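Local structure of FAD-dependent pyridine nucleotide-disulphide oxidoreductase (Desulfovibrio vulgaris, 3IWA) at residues I184-M196 with L212-K224. The protein probably uses FAD to transfer electrons between a reduced pyridine nucleotide and a further acceptor. Residues are numbered along the deposited sequence; the frame is centred on the assembly and turned at random.
Sequences IDTTVVELADQIM and LEKNDVVVHTGEK
Val-188 and Val-219 pair in parallel between strands 185-189 and 218-220, whose axes run 18° apart. Val-188 N gives its hydrogen to Val-218 O (2.8 Å), and Val-188 O receives that of His-220 N (2.9 Å). On the face carrying Thr-187, Val-189 and His-220, with OG1 beside the backbone N (chi1 -50°), Thr-187 CG2 takes the position anti to that nitrogen, which carries it to CD2 of the imidazole at 3.7 Å, while Val-189 CG2 meets the ring edge. On the face of Val-188 and Val-219, Ile-195 returns over the sheet and lays CG2 against Val-219 CG1 (3.6 Å), the two side chains crossing at about a right angle; with CG1 of Ile-195 between N and C (chi1 64°), CG2 also reaches the Thr-221 methyl, and CD1 lies 4.4 Å from Leu-212 CD1. Past the strands, Glu-223 N bonds to Glu-190 O, and Gly-222 N donates to Ala-192 O (3.0 Å) in a nearly straight bond, from above the carbonyl plane. Glu-190, bent at chi2, turns its carboxylate back so that OE2 takes Ala-192 N through its anti lone pair; OE1 accepts Gly-167 N, within what looks like a Rossmann-type glycine-rich turn. Thr-221 OG1 is bound by Arg-209 of helix 202-214. That helix, closed by a Schellman motif at Asp-216, links the strands as a beta-alpha-beta unit; strand 218-220 edges the parallel sheet, strand 161-165 flanks 185-189 on its other side, and helix 169-182 packs against Val-188 and Leu-212.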
# COMPACT_ATOMS: atom_id res chain seq x y z
N ILE A 184 30.88 -17.03 3.91
CA ILE A 184 30.94 -17.91 5.06
C ILE A 184 30.00 -19.08 4.83
O ILE A 184 28.86 -18.90 4.42
CB ILE A 184 30.54 -17.14 6.35
CG1 ILE A 184 31.58 -16.04 6.65
CG2 ILE A 184 30.45 -18.07 7.51
CD1 ILE A 184 31.15 -15.02 7.72
N ASP A 185 30.50 -20.29 5.08
CA ASP A 185 29.68 -21.50 5.14
C ASP A 185 28.63 -21.43 6.25
O ASP A 185 28.95 -21.40 7.45
CB ASP A 185 30.57 -22.73 5.33
CG ASP A 185 29.82 -24.06 5.15
OD1 ASP A 185 28.63 -24.17 5.51
OD2 ASP A 185 30.45 -25.00 4.64
N THR A 186 27.36 -21.38 5.84
CA THR A 186 26.28 -21.00 6.73
C THR A 186 25.19 -22.04 6.76
O THR A 186 24.73 -22.50 5.72
CB THR A 186 25.71 -19.63 6.30
OG1 THR A 186 26.79 -18.71 6.17
CG2 THR A 186 24.76 -19.08 7.35
N THR A 187 24.77 -22.38 7.98
CA THR A 187 23.69 -23.34 8.23
C THR A 187 22.69 -22.74 9.21
O THR A 187 23.07 -22.15 10.21
CB THR A 187 24.24 -24.63 8.84
OG1 THR A 187 25.33 -25.08 8.04
CG2 THR A 187 23.17 -25.72 8.91
N VAL A 188 21.41 -22.86 8.89
CA VAL A 188 20.33 -22.43 9.79
C VAL A 188 19.74 -23.66 10.41
O VAL A 188 19.46 -24.60 9.71
CB VAL A 188 19.21 -21.63 9.07
CG1 VAL A 188 18.13 -21.27 10.06
CG2 VAL A 188 19.75 -20.39 8.43
N VAL A 189 19.58 -23.64 11.72
CA VAL A 189 18.95 -24.71 12.46
C VAL A 189 17.73 -24.16 13.20
O VAL A 189 17.84 -23.29 14.03
CB VAL A 189 19.95 -25.38 13.48
CG1 VAL A 189 19.23 -26.42 14.36
CG2 VAL A 189 21.17 -25.98 12.73
N GLU A 190 16.57 -24.73 12.91
CA GLU A 190 15.30 -24.26 13.43
C GLU A 190 14.55 -25.42 14.09
O GLU A 190 14.36 -26.48 13.53
CB GLU A 190 14.49 -23.63 12.29
CG GLU A 190 13.03 -23.31 12.60
CD GLU A 190 12.85 -22.34 13.73
OE1 GLU A 190 13.42 -21.24 13.63
OE2 GLU A 190 12.13 -22.66 14.70
N LEU A 191 14.11 -25.16 15.30
CA LEU A 191 13.34 -26.08 16.08
C LEU A 191 11.94 -26.36 15.46
O LEU A 191 11.53 -27.51 15.35
CB LEU A 191 13.24 -25.52 17.50
CG LEU A 191 12.43 -26.30 18.53
CD1 LEU A 191 13.15 -27.57 18.93
CD2 LEU A 191 12.14 -25.39 19.75
N ALA A 192 11.23 -25.32 15.04
CA ALA A 192 9.90 -25.49 14.44
C ALA A 192 10.02 -26.24 13.11
O ALA A 192 11.09 -26.25 12.48
CB ALA A 192 9.21 -24.13 14.25
N ASP A 193 8.93 -26.85 12.67
CA ASP A 193 8.94 -27.60 11.40
C ASP A 193 9.04 -26.73 10.15
O ASP A 193 8.91 -27.23 9.03
CB ASP A 193 7.71 -28.50 11.29
CG ASP A 193 6.39 -27.71 11.17
OD1 ASP A 193 6.42 -26.49 10.87
OD2 ASP A 193 5.30 -28.33 11.36
N GLN A 194 9.21 -25.42 10.33
CA GLN A 194 9.38 -24.53 9.22
C GLN A 194 10.26 -23.36 9.64
O GLN A 194 10.29 -23.02 10.81
CB GLN A 194 8.01 -24.01 8.73
CG GLN A 194 7.19 -23.28 9.81
CD GLN A 194 6.04 -22.46 9.24
OE1 GLN A 194 4.91 -22.94 9.18
NE2 GLN A 194 6.33 -21.24 8.78
N ILE A 195 10.96 -22.76 8.69
CA ILE A 195 11.56 -21.46 8.91
C ILE A 195 10.48 -20.39 8.84
O ILE A 195 9.36 -20.65 8.36
CB ILE A 195 12.69 -21.16 7.89
CG1 ILE A 195 12.14 -21.08 6.46
CG2 ILE A 195 13.86 -22.21 8.05
CD1 ILE A 195 13.09 -20.39 5.49
N MET A 196 10.81 -19.20 9.35
CA MET A 196 9.87 -18.09 9.55
C MET A 196 8.53 -18.45 10.24
O MET A 196 7.49 -17.93 9.86
CB MET A 196 9.60 -17.38 8.22
CG MET A 196 10.82 -16.67 7.64
SD MET A 196 11.30 -15.23 8.56
CE MET A 196 10.35 -14.08 7.62
N LEU A 212 17.15 -20.01 0.07
CA LEU A 212 18.36 -20.20 0.89
C LEU A 212 19.21 -21.40 0.40
O LEU A 212 20.42 -21.29 0.25
CB LEU A 212 18.03 -20.36 2.37
CG LEU A 212 17.26 -19.26 3.12
CD1 LEU A 212 17.34 -19.59 4.58
CD2 LEU A 212 17.79 -17.86 2.86
N GLU A 213 18.57 -22.54 0.19
CA GLU A 213 19.28 -23.75 -0.16
C GLU A 213 19.96 -23.71 -1.52
O GLU A 213 20.99 -24.35 -1.72
CB GLU A 213 18.36 -24.94 -0.10
CG GLU A 213 17.89 -25.24 1.29
CD GLU A 213 16.76 -26.22 1.28
OE1 GLU A 213 16.03 -26.26 0.27
OE2 GLU A 213 16.60 -26.95 2.29
N LYS A 214 19.39 -22.96 -2.45
CA LYS A 214 19.95 -22.91 -3.78
C LYS A 214 21.11 -21.91 -3.84
O LYS A 214 21.90 -21.91 -4.80
CB LYS A 214 18.86 -22.64 -4.82
CG LYS A 214 18.87 -21.32 -5.53
CD LYS A 214 17.70 -21.30 -6.56
CE LYS A 214 17.86 -20.29 -7.69
NZ LYS A 214 16.51 -19.71 -8.07
N ASN A 215 21.22 -21.07 -2.82
CA ASN A 215 22.39 -20.21 -2.69
C ASN A 215 23.30 -20.71 -1.55
O ASN A 215 23.96 -19.92 -0.88
CB ASN A 215 21.98 -18.74 -2.52
CG ASN A 215 21.28 -18.18 -3.76
OD1 ASN A 215 21.85 -17.41 -4.54
ND2 ASN A 215 20.03 -18.57 -3.95
N ASP A 216 23.29 -22.03 -1.33
CA ASP A 216 24.26 -22.73 -0.48
C ASP A 216 24.08 -22.62 1.04
O ASP A 216 24.93 -23.08 1.80
CB ASP A 216 25.69 -22.29 -0.80
CG ASP A 216 26.11 -22.64 -2.21
OD1 ASP A 216 25.36 -23.30 -2.95
OD2 ASP A 216 27.24 -22.26 -2.57
N VAL A 217 23.01 -21.99 1.49
CA VAL A 217 22.69 -22.04 2.90
C VAL A 217 21.99 -23.36 3.14
O VAL A 217 20.99 -23.67 2.51
CB VAL A 217 21.83 -20.86 3.34
CG1 VAL A 217 21.40 -21.04 4.76
CG2 VAL A 217 22.59 -19.58 3.16
N VAL A 218 22.53 -24.17 4.04
CA VAL A 218 21.85 -25.38 4.45
C VAL A 218 20.84 -25.04 5.53
O VAL A 218 21.15 -24.24 6.45
CB VAL A 218 22.86 -26.41 4.99
CG1 VAL A 218 22.13 -27.68 5.51
CG2 VAL A 218 23.90 -26.75 3.90
N VAL A 219 19.66 -25.66 5.45
CA VAL A 219 18.60 -25.45 6.43
C VAL A 219 18.13 -26.73 7.10
O VAL A 219 17.80 -27.69 6.44
CB VAL A 219 17.40 -24.74 5.77
CG1 VAL A 219 16.32 -24.45 6.81
CG2 VAL A 219 17.86 -23.46 5.09
N HIS A 220 18.08 -26.75 8.42
CA HIS A 220 17.53 -27.88 9.13
C HIS A 220 16.38 -27.38 9.96
O HIS A 220 16.56 -26.46 10.76
CB HIS A 220 18.58 -28.57 10.04
CG HIS A 220 19.77 -29.10 9.30
ND1 HIS A 220 19.69 -30.13 8.38
CD2 HIS A 220 21.08 -28.74 9.34
CE1 HIS A 220 20.89 -30.37 7.89
NE2 HIS A 220 21.75 -29.55 8.45
N THR A 221 15.22 -28.00 9.76
CA THR A 221 14.02 -27.76 10.55
C THR A 221 13.64 -28.99 11.40
O THR A 221 14.18 -30.08 11.23
CB THR A 221 12.82 -27.34 9.63
OG1 THR A 221 12.66 -28.27 8.56
CG2 THR A 221 13.07 -25.95 9.04
N GLY A 222 12.71 -28.81 12.32
CA GLY A 222 12.41 -29.85 13.27
C GLY A 222 13.65 -30.38 13.98
O GLY A 222 13.72 -31.57 14.28
N GLU A 223 14.60 -29.49 14.29
CA GLU A 223 15.91 -29.88 14.81
C GLU A 223 16.32 -29.04 16.01
O GLU A 223 16.30 -27.81 15.96
CB GLU A 223 16.94 -29.78 13.71
CG GLU A 223 18.26 -30.43 14.08
CD GLU A 223 19.07 -30.89 12.91
OE1 GLU A 223 18.51 -31.21 11.84
OE2 GLU A 223 20.30 -30.98 13.07
N LYS A 224 16.68 -29.73 17.10
CA LYS A 224 16.91 -29.11 18.40
C LYS A 224 18.39 -29.05 18.74
O LYS A 224 19.12 -30.00 18.45
CB LYS A 224 16.18 -29.89 19.51
CG LYS A 224 16.45 -29.34 20.93
CD LYS A 224 15.64 -30.06 22.05
CE LYS A 224 15.35 -29.11 23.23
NZ LYS A 224 14.28 -29.59 24.20